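Local coordinates for protein tryptophane-5-halogenase (Microbispora sp. ATCC PTA-5024, PDB 5UAO) that chlorinates a tryptophan of the lanthipeptide NAI-107 at the indole 5-position, acting as an FAD-binding halogenase, at residues Tyr348-Ser357 / Trp394-Tyr405. Residues are numbered along the deposited sequence; the frame is centred on the assembly and turned at random.
Sequences YAFVEPLESS and WDAIRWFLSIHY. With FAD (flavin-adenine dinucleotide), chain E.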
ATOM      1  N   TYR A 348       2.477  11.975 -20.637  1.00 23.77           N
ATOM      2  CA  TYR A 348       1.639  11.027 -19.917  1.00 23.21           C
ATOM      3  C   TYR A 348       0.584  11.719 -19.107  1.00 23.97           C
ATOM      4  O   TYR A 348      -0.604  11.433 -19.279  1.00 23.74           O
ATOM      5  CB  TYR A 348       2.430  10.050 -19.057  1.00 23.37           C
ATOM      6  CG  TYR A 348       1.542   9.160 -18.195  1.00 24.47           C
ATOM      7  CD1 TYR A 348       0.646   8.249 -18.769  1.00 25.14           C
ATOM      8  CD2 TYR A 348       1.510   9.318 -16.802  1.00 26.91           C
ATOM      9  CE1 TYR A 348      -0.208   7.472 -17.980  1.00 24.33           C
ATOM     10  CE2 TYR A 348       0.706   8.537 -16.032  1.00 27.13           C
ATOM     11  CZ  TYR A 348      -0.157   7.605 -16.605  1.00 28.02           C
ATOM     12  OH  TYR A 348      -0.985   6.842 -15.789  1.00 27.57           O
ATOM     13  N   ALA A 349       0.976  12.653 -18.264  1.00 21.69           N
ATOM     14  CA  ALA A 349       0.086  13.250 -17.283  1.00 24.23           C
ATOM     15  C   ALA A 349       0.610  14.584 -16.808  1.00 26.95           C
ATOM     16  O   ALA A 349       1.815  14.828 -16.900  1.00 28.00           O
ATOM     17  CB  ALA A 349      -0.038  12.326 -16.055  1.00 23.79           C
ATOM     18  N   PHE A 350      -0.263  15.393 -16.197  1.00 27.19           N
ATOM     19  CA  PHE A 350       0.142  16.730 -15.666  1.00 26.86           C
ATOM     20  C   PHE A 350      -0.876  17.147 -14.642  1.00 29.03           C
ATOM     21  O   PHE A 350      -2.047  16.923 -14.844  1.00 25.35           O
ATOM     22  CB  PHE A 350       0.127  17.801 -16.755  1.00 31.68           C
ATOM     23  CG  PHE A 350       0.419  19.203 -16.244  1.00 32.04           C
ATOM     24  CD1 PHE A 350       1.717  19.635 -16.139  1.00 39.03           C
ATOM     25  CD2 PHE A 350      -0.587  20.029 -15.802  1.00 28.95           C
ATOM     26  CE1 PHE A 350       2.001  20.890 -15.649  1.00 42.68           C
ATOM     27  CE2 PHE A 350      -0.302  21.267 -15.288  1.00 32.96           C
ATOM     28  CZ  PHE A 350       0.986  21.692 -15.198  1.00 35.04           C
ATOM     29  N   VAL A 351      -0.431  17.690 -13.526  1.00 28.69           N
ATOM     30  CA  VAL A 351      -1.317  18.488 -12.638  1.00 31.07           C
ATOM     31  C   VAL A 351      -0.597  19.801 -12.360  1.00 29.92           C
ATOM     32  O   VAL A 351       0.642  19.910 -12.501  1.00 29.73           O
ATOM     33  CB  VAL A 351      -1.602  17.812 -11.299  1.00 32.52           C
ATOM     34  CG1 VAL A 351      -2.405  16.548 -11.502  1.00 32.80           C
ATOM     35  CG2 VAL A 351      -0.303  17.535 -10.536  1.00 32.56           C
ATOM     36  N   GLU A 352      -1.358  20.804 -11.962  1.00 32.67           N
ATOM     37  CA  GLU A 352      -0.799  22.127 -11.700  1.00 36.25           C
ATOM     38  C   GLU A 352       0.231  21.992 -10.592  1.00 30.26           C
ATOM     39  O   GLU A 352       0.190  21.010  -9.805  1.00 28.74           O
ATOM     40  CB  GLU A 352      -1.864  23.104 -11.307  1.00 36.48           C
ATOM     41  CG  GLU A 352      -2.658  22.776 -10.059  1.00 38.58           C
ATOM     42  CD  GLU A 352      -3.943  23.558 -10.028  1.00 38.75           C
ATOM     43  OE1 GLU A 352      -3.971  24.758  -9.721  1.00 34.41           O
ATOM     44  OE2 GLU A 352      -4.971  22.971 -10.376  1.00 44.85           O
ATOM     45  N   PRO A 353       1.201  22.882 -10.589  1.00 27.73           N
ATOM     46  CA  PRO A 353       2.320  22.686  -9.703  1.00 27.82           C
ATOM     47  C   PRO A 353       2.078  23.093  -8.287  1.00 26.87           C
ATOM     48  O   PRO A 353       3.028  23.427  -7.563  1.00 26.72           O
ATOM     49  CB  PRO A 353       3.405  23.553 -10.347  1.00 31.41           C
ATOM     50  CG  PRO A 353       2.578  24.697 -10.885  1.00 32.28           C
ATOM     51  CD  PRO A 353       1.447  23.995 -11.528  1.00 31.71           C
ATOM     52  N   LEU A 354       0.860  22.970  -7.784  1.00 26.05           N
ATOM     53  CA  LEU A 354       0.615  23.367  -6.374  1.00 27.63           C
ATOM     54  C   LEU A 354       1.415  22.566  -5.269  1.00 28.52           C
ATOM     55  O   LEU A 354       1.680  23.007  -4.114  1.00 30.06           O
ATOM     56  CB  LEU A 354      -0.897  23.329  -6.176  1.00 27.07           C
ATOM     57  CG  LEU A 354      -1.569  24.027  -5.019  1.00 31.68           C
ATOM     58  CD1 LEU A 354      -1.166  25.470  -4.848  1.00 31.09           C
ATOM     59  CD2 LEU A 354      -3.068  23.931  -5.304  1.00 33.78           C
ATOM     60  N   GLU A 355       1.765  21.352  -5.574  1.00 26.99           N
ATOM     61  CA  GLU A 355       2.592  20.522  -4.626  1.00 26.91           C
ATOM     62  C   GLU A 355       3.927  20.038  -5.207  1.00 26.50           C
ATOM     63  O   GLU A 355       4.543  19.084  -4.689  1.00 25.72           O
ATOM     64  CB  GLU A 355       1.746  19.343  -4.146  1.00 25.83           C
ATOM     65  CG  GLU A 355       0.654  19.764  -3.177  1.00 27.60           C
ATOM     66  CD  GLU A 355       1.165  20.027  -1.771  1.00 28.74           C
ATOM     67  OE1 GLU A 355       2.384  19.801  -1.528  1.00 26.90           O
ATOM     68  OE2 GLU A 355       0.382  20.551  -0.940  1.00 25.81           O
ATOM     69  N   SER A 356       4.331  20.674  -6.316  1.00 27.54           N
ATOM     70  CA  SER A 356       5.441  20.231  -7.214  1.00 29.86           C
ATOM     71  C   SER A 356       5.693  18.751  -7.329  1.00 27.36           C
ATOM     72  O   SER A 356       6.705  18.211  -6.918  1.00 29.89           O
ATOM     73  CB  SER A 356       6.751  20.921  -6.882  1.00 37.12           C
ATOM     74  OG  SER A 356       6.866  21.078  -5.540  1.00 28.29           O
ATOM     75  N   SER A 357       4.706  18.085  -7.847  1.00 27.67           N
ATOM     76  CA  SER A 357       4.796  16.684  -8.095  1.00 25.19           C
ATOM     77  C   SER A 357       5.352  16.358  -9.489  1.00 25.03           C
ATOM     78  O   SER A 357       5.573  15.215  -9.769  1.00 24.17           O
ATOM     79  CB  SER A 357       3.383  16.117  -8.025  1.00 27.02           C
ATOM     80  OG  SER A 357       2.521  16.959  -8.730  1.00 26.99           O
ATOM     81  N   TRP A 394      -0.847   8.936  -9.723  1.00 24.14           N
ATOM     82  CA  TRP A 394      -1.356  10.194 -10.238  1.00 22.60           C
ATOM     83  C   TRP A 394      -2.764  10.521  -9.701  1.00 24.06           C
ATOM     84  O   TRP A 394      -3.075  11.653  -9.309  1.00 24.57           O
ATOM     85  CB  TRP A 394      -1.304  10.174 -11.758  1.00 24.73           C
ATOM     86  CG  TRP A 394       0.017  10.524 -12.348  1.00 25.45           C
ATOM     87  CD1 TRP A 394       1.004   9.670 -12.724  1.00 23.52           C
ATOM     88  CD2 TRP A 394       0.490  11.844 -12.644  1.00 26.44           C
ATOM     89  NE1 TRP A 394       2.046  10.365 -13.285  1.00 27.81           N
ATOM     90  CE2 TRP A 394       1.773  11.705 -13.226  1.00 27.57           C
ATOM     91  CE3 TRP A 394      -0.017  13.128 -12.433  1.00 27.68           C
ATOM     92  CZ2 TRP A 394       2.534  12.803 -13.647  1.00 28.24           C
ATOM     93  CZ3 TRP A 394       0.751  14.240 -12.873  1.00 29.27           C
ATOM     94  CH2 TRP A 394       2.025  14.055 -13.430  1.00 27.48           C
ATOM     95  N   ASP A 395      -3.626   9.506  -9.653  1.00 24.88           N
ATOM     96  CA  ASP A 395      -4.979   9.696  -9.181  1.00 24.83           C
ATOM     97  C   ASP A 395      -5.031  10.161  -7.718  1.00 25.90           C
ATOM     98  O   ASP A 395      -5.866  11.035  -7.383  1.00 26.53           O
ATOM     99  CB  ASP A 395      -5.820   8.424  -9.394  1.00 26.38           C
ATOM    100  CG  ASP A 395      -6.177   8.169 -10.891  1.00 25.87           C
ATOM    101  OD1 ASP A 395      -6.044   9.076 -11.761  1.00 27.21           O
ATOM    102  OD2 ASP A 395      -6.624   7.043 -11.213  1.00 27.07           O
ATOM    103  N   ALA A 396      -4.158   9.614  -6.884  1.00 23.30           N
ATOM    104  CA  ALA A 396      -4.058  10.037  -5.502  1.00 25.72           C
ATOM    105  C   ALA A 396      -3.612  11.532  -5.397  1.00 23.34           C
ATOM    106  O   ALA A 396      -4.086  12.237  -4.500  1.00 20.96           O
ATOM    107  CB  ALA A 396      -3.137   9.118  -4.686  1.00 24.50           C
ATOM    108  N   ILE A 397      -2.636  11.945  -6.215  1.00 24.15           N
ATOM    109  CA  ILE A 397      -2.196  13.319  -6.261  1.00 23.38           C
ATOM    110  C   ILE A 397      -3.361  14.186  -6.655  1.00 23.88           C
ATOM    111  O   ILE A 397      -3.547  15.246  -6.091  1.00 22.40           O
ATOM    112  CB  ILE A 397      -1.015  13.489  -7.172  1.00 25.14           C
ATOM    113  CG1 ILE A 397       0.209  12.898  -6.493  1.00 24.74           C
ATOM    114  CG2 ILE A 397      -0.749  14.928  -7.492  1.00 26.64           C
ATOM    115  CD1 ILE A 397       1.327  12.585  -7.442  1.00 27.90           C
ATOM    116  N   ARG A 398      -4.171  13.718  -7.598  1.00 21.39           N
ATOM    117  CA  ARG A 398      -5.300  14.506  -8.045  1.00 23.47           C
ATOM    118  C   ARG A 398      -6.245  14.832  -6.880  1.00 23.35           C
ATOM    119  O   ARG A 398      -6.640  15.979  -6.684  1.00 25.80           O
ATOM    120  CB  ARG A 398      -6.023  13.799  -9.216  1.00 24.45           C
ATOM    121  CG  ARG A 398      -7.321  14.452  -9.631  1.00 28.84           C
ATOM    122  CD  ARG A 398      -8.499  13.676  -9.160  1.00 32.57           C
ATOM    123  NE  ARG A 398      -9.763  14.212  -9.663  1.00 30.27           N
ATOM    124  CZ  ARG A 398     -10.467  13.741 -10.694  1.00 31.43           C
ATOM    125  NH1 ARG A 398     -10.123  12.648 -11.336  1.00 30.52           N
ATOM    126  NH2 ARG A 398     -11.608  14.353 -11.033  1.00 33.33           N
ATOM    127  N   TRP A 399      -6.655  13.811  -6.164  1.00 24.70           N
ATOM    128  CA  TRP A 399      -7.554  13.984  -5.036  1.00 22.99           C
ATOM    129  C   TRP A 399      -6.940  14.798  -3.924  1.00 24.63           C
ATOM    130  O   TRP A 399      -7.610  15.599  -3.337  1.00 24.73           O
ATOM    131  CB  TRP A 399      -8.063  12.657  -4.483  1.00 23.60           C
ATOM    132  CG  TRP A 399      -8.805  11.885  -5.494  1.00 22.94           C
ATOM    133  CD1 TRP A 399      -8.440  10.687  -6.002  1.00 24.36           C
ATOM    134  CD2 TRP A 399      -9.984  12.283  -6.202  1.00 22.68           C
ATOM    135  NE1 TRP A 399      -9.349  10.276  -6.935  1.00 24.30           N
ATOM    136  CE2 TRP A 399     -10.263  11.265  -7.142  1.00 24.67           C
ATOM    137  CE3 TRP A 399     -10.794  13.427  -6.175  1.00 24.47           C
ATOM    138  CZ2 TRP A 399     -11.367  11.300  -7.998  1.00 25.75           C
ATOM    139  CZ3 TRP A 399     -11.867  13.483  -7.036  1.00 27.57           C
ATOM    140  CH2 TRP A 399     -12.156  12.401  -7.938  1.00 27.45           C
ATOM    141  N   PHE A 400      -5.638  14.689  -3.694  1.00 22.66           N
ATOM    142  CA  PHE A 400      -5.000  15.593  -2.725  1.00 22.85           C
ATOM    143  C   PHE A 400      -5.049  17.058  -3.172  1.00 22.36           C
ATOM    144  O   PHE A 400      -5.324  17.937  -2.372  1.00 25.70           O
ATOM    145  CB  PHE A 400      -3.524  15.128  -2.550  1.00 22.98           C
ATOM    146  CG  PHE A 400      -2.688  15.988  -1.624  1.00 24.75           C
ATOM    147  CD1 PHE A 400      -3.180  16.424  -0.406  1.00 26.64           C
ATOM    148  CD2 PHE A 400      -1.376  16.287  -1.945  1.00 28.02           C
ATOM    149  CE1 PHE A 400      -2.387  17.155   0.471  1.00 26.09           C
ATOM    150  CE2 PHE A 400      -0.568  17.019  -1.083  1.00 26.36           C
ATOM    151  CZ  PHE A 400      -1.074  17.441   0.124  1.00 28.94           C
ATOM    152  N   LEU A 401      -4.747  17.342  -4.434  1.00 22.43           N
ATOM    153  CA  LEU A 401      -4.874  18.686  -4.919  1.00 23.26           C
ATOM    154  C   LEU A 401      -6.320  19.169  -4.828  1.00 23.46           C
ATOM    155  O   LEU A 401      -6.544  20.375  -4.604  1.00 23.39           O
ATOM    156  CB  LEU A 401      -4.400  18.859  -6.359  1.00 24.14           C
ATOM    157  CG  LEU A 401      -2.881  18.629  -6.541  1.00 27.98           C
ATOM    158  CD1 LEU A 401      -2.494  18.799  -8.008  1.00 32.40           C
ATOM    159  CD2 LEU A 401      -2.144  19.663  -5.749  1.00 28.89           C
ATOM    160  N   SER A 402      -7.276  18.268  -5.073  1.00 22.46           N
ATOM    161  CA  SER A 402      -8.707  18.668  -5.045  1.00 22.17           C
ATOM    162  C   SER A 402      -9.086  19.358  -3.700  1.00 23.34           C
ATOM    163  O   SER A 402      -9.862  20.299  -3.681  1.00 23.79           O
ATOM    164  CB  SER A 402      -9.627  17.442  -5.317  1.00 24.17           C
ATOM    165  OG  SER A 402      -9.931  16.580  -4.190  1.00 23.49           O
ATOM    166  N   ILE A 403      -8.537  18.887  -2.588  1.00 23.23           N
ATOM    167  CA  ILE A 403      -8.875  19.472  -1.289  1.00 25.61           C
ATOM    168  C   ILE A 403      -8.177  20.797  -1.054  1.00 25.00           C
ATOM    169  O   ILE A 403      -8.550  21.475  -0.103  1.00 27.32           O
ATOM    170  CB  ILE A 403      -8.688  18.486  -0.112  1.00 27.63           C
ATOM    171  CG1 ILE A 403      -7.220  18.130   0.097  1.00 30.16           C
ATOM    172  CG2 ILE A 403      -9.463  17.249  -0.374  1.00 31.64           C
ATOM    173  CD1 ILE A 403      -6.794  18.184   1.501  1.00 35.61           C
ATOM    174  N   HIS A 404      -7.149  21.163  -1.856  1.00 23.25           N
ATOM    175  CA  HIS A 404      -6.566  22.522  -1.770  1.00 23.63           C
ATOM    176  C   HIS A 404      -7.576  23.548  -2.310  1.00 26.52           C
ATOM    177  O   HIS A 404      -7.581  24.722  -1.921  1.00 26.14           O
ATOM    178  CB  HIS A 404      -5.309  22.679  -2.593  1.00 22.55           C
ATOM    179  CG  HIS A 404      -4.150  21.822  -2.164  1.00 22.00           C
ATOM    180  ND1 HIS A 404      -4.221  20.461  -2.026  1.00 25.92           N
ATOM    181  CD2 HIS A 404      -2.870  22.148  -1.891  1.00 23.58           C
ATOM    182  CE1 HIS A 404      -3.032  19.975  -1.690  1.00 26.59           C
ATOM    183  NE2 HIS A 404      -2.189  20.979  -1.635  1.00 24.62           N
ATOM    184  N   TYR A 405      -8.433  23.111  -3.246  1.00 24.13           N
ATOM    185  CA  TYR A 405      -9.408  23.978  -3.871  1.00 24.22           C
ATOM    186  C   TYR A 405     -10.747  24.046  -3.183  1.00 24.45           C
ATOM    187  O   TYR A 405     -11.265  25.145  -2.953  1.00 26.75           O
ATOM    188  CB  TYR A 405      -9.619  23.616  -5.363  1.00 25.77           C
ATOM    189  CG  TYR A 405      -8.574  24.248  -6.273  1.00 25.07           C
ATOM    190  CD1 TYR A 405      -8.690  25.570  -6.676  1.00 28.10           C
ATOM    191  CD2 TYR A 405      -7.427  23.531  -6.653  1.00 27.13           C
ATOM    192  CE1 TYR A 405      -7.744  26.139  -7.459  1.00 29.86           C
ATOM    193  CE2 TYR A 405      -6.484  24.080  -7.451  1.00 27.42           C
ATOM    194  CZ  TYR A 405      -6.652  25.391  -7.833  1.00 27.36           C
ATOM    195  OH  TYR A 405      -5.744  25.957  -8.582  1.00 28.54           O
TER
HETATM  196  PA  FAD E 601       8.562  19.675 -22.520  1.00 32.79           P
HETATM  197  O1A FAD E 601       9.436  20.508 -21.582  1.00 37.55           O
HETATM  198  O2A FAD E 601       7.264  20.221 -23.145  1.00 33.33           O
HETATM  199  O5B FAD E 601       9.480  19.010 -23.662  1.00 37.74           O
HETATM  200  C5B FAD E 601       9.004  18.421 -24.855  1.00 31.35           C
HETATM  201  C4B FAD E 601      10.212  18.128 -25.726  1.00 31.55           C
HETATM  202  O4B FAD E 601       9.624  17.338 -26.763  1.00 31.50           O
HETATM  203  C3B FAD E 601      10.920  19.317 -26.407  1.00 31.20           C
HETATM  204  O3B FAD E 601      12.429  19.173 -26.418  1.00 29.91           O
HETATM  205  C2B FAD E 601      10.378  19.283 -27.840  1.00 34.57           C
HETATM  206  O2B FAD E 601      11.269  19.864 -28.875  1.00 34.22           O
HETATM  207  C1B FAD E 601      10.161  17.780 -28.013  1.00 31.32           C
HETATM  208  N9A FAD E 601       9.236  17.491 -29.135  1.00 35.00           N
HETATM  209  C8A FAD E 601       7.888  17.715 -29.162  1.00 35.38           C
HETATM  210  N7A FAD E 601       7.386  17.299 -30.357  1.00 34.42           N
HETATM  211  C5A FAD E 601       8.431  16.836 -31.088  1.00 32.01           C
HETATM  212  C6A FAD E 601       8.582  16.323 -32.444  1.00 31.36           C
HETATM  213  N6A FAD E 601       7.484  16.199 -33.247  1.00 31.74           N
HETATM  214  N1A FAD E 601       9.795  15.943 -32.820  1.00 33.27           N
HETATM  215  C2A FAD E 601      10.880  16.032 -32.025  1.00 34.96           C
HETATM  216  N3A FAD E 601      10.805  16.519 -30.786  1.00 34.28           N
HETATM  217  C4A FAD E 601       9.622  16.929 -30.290  1.00 32.21           C
HETATM  218  N1  FAD E 601       7.155  20.360 -12.172  1.00 39.47           N
HETATM  219  C2  FAD E 601       7.834  20.386 -10.975  1.00 41.62           C
HETATM  220  O2  FAD E 601       8.461  19.356 -10.566  1.00 31.15           O
HETATM  221  N3  FAD E 601       7.871  21.508 -10.207  1.00 37.87           N
HETATM  222  C4  FAD E 601       7.259  22.659 -10.551  1.00 39.80           C
HETATM  223  O4  FAD E 601       7.338  23.645  -9.753  1.00 34.89           O
HETATM  224  C4X FAD E 601       6.509  22.685 -11.851  1.00 36.66           C
HETATM  225  N5  FAD E 601       5.796  23.764 -12.281  1.00 41.47           N
HETATM  226  C5X FAD E 601       5.121  23.767 -13.456  1.00 35.51           C
HETATM  227  C6  FAD E 601       4.416  24.903 -13.832  1.00 37.06           C
HETATM  228  C7  FAD E 601       3.686  24.937 -15.006  1.00 35.95           C
HETATM  229  C7M FAD E 601       2.934  26.153 -15.460  1.00 34.41           C
HETATM  230  C8  FAD E 601       3.698  23.780 -15.899  1.00 40.44           C
HETATM  231  C8M FAD E 601       2.905  23.838 -17.189  1.00 45.28           C
HETATM  232  C9  FAD E 601       4.391  22.643 -15.522  1.00 41.77           C
HETATM  233  C9A FAD E 601       5.101  22.552 -14.323  1.00 37.74           C
HETATM  234  N10 FAD E 601       5.805  21.364 -13.917  1.00 38.01           N
HETATM  235  C10 FAD E 601       6.496  21.431 -12.666  1.00 39.03           C
HETATM  236  C1' FAD E 601       5.966  20.110 -14.715  1.00 43.27           C
HETATM  237  C2' FAD E 601       7.459  20.242 -15.286  1.00 45.31           C
HETATM  238  O2' FAD E 601       7.425  21.529 -15.889  1.00 49.86           O
HETATM  239  C3' FAD E 601       8.183  19.602 -16.524  1.00 54.39           C
HETATM  240  O3' FAD E 601       9.421  20.187 -17.078  1.00 40.54           O
HETATM  241  C4' FAD E 601       7.420  19.991 -17.756  1.00 61.54           C
HETATM  242  O4' FAD E 601       6.187  20.691 -17.410  1.00 49.34           O
HETATM  243  C5' FAD E 601       7.359  18.722 -18.608  1.00 52.71           C
HETATM  244  O5' FAD E 601       8.618  18.432 -19.142  1.00 37.04           O
HETATM  245  P   FAD E 601       8.550  17.562 -20.526  1.00 35.42           P
HETATM  246  O1P FAD E 601       7.586  16.464 -20.381  1.00 31.95           O
HETATM  247  O2P FAD E 601      10.018  17.206 -20.727  1.00 34.83           O
HETATM  248  O3P FAD E 601       7.940  18.392 -21.717  1.00 34.32           O
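Trp394 lays one face of its indole over Ala349, whose CB stands 3.3 Å from the centroid of the six-membered ring, almost on the ring normal, in a CH-pi contact. Tyr348 turns its ring edge toward the same indole in an offset edge-to-face pair, the planes 72° apart, with Tyr348 CE2 lying 3.5 Å from Trp394 CD1. The far rim of the indole reaches the backbone of Phe350 and Val351, Trp394 CZ3 being 3.7 Å from Val351 N. With an alanine at Trp394, a gap would probably open under the Ala349 methyl and the Tyr348 ring edge would lose the face it meets. Farther along, Leu401 parts its two methyls: CD1 packs 3.5 Å from Val351 CB, while CD2 meets Leu354 CB and Glu355 CG. Helix 383-406 backs residues 348-357, which border the flavin in this tryptophan halogenase, where Phe350, Pro353 and Ser356 belong to the FAD pocket. Two buried carboxylates tie residues 348-357 to the helix's last turns. Glu355, its chain bent at chi2, offers the anti lone pair of OE2 to His404 NE2 at 2.7 Å, in the imidazole plane and nearly straight (170°). The other ring nitrogen, His404 ND1, donates to Phe400 O at 2.8 Å in a more bent bond (132°), so both ring nitrogens are engaged and the turn of the imidazole is probably restrained. Glu352 OE1 accepts a hydrogen bond from Tyr405 OH, modelled very short at 2.4 Å, and another hydrogen bond from Trp283 NE1 on strand 282-288.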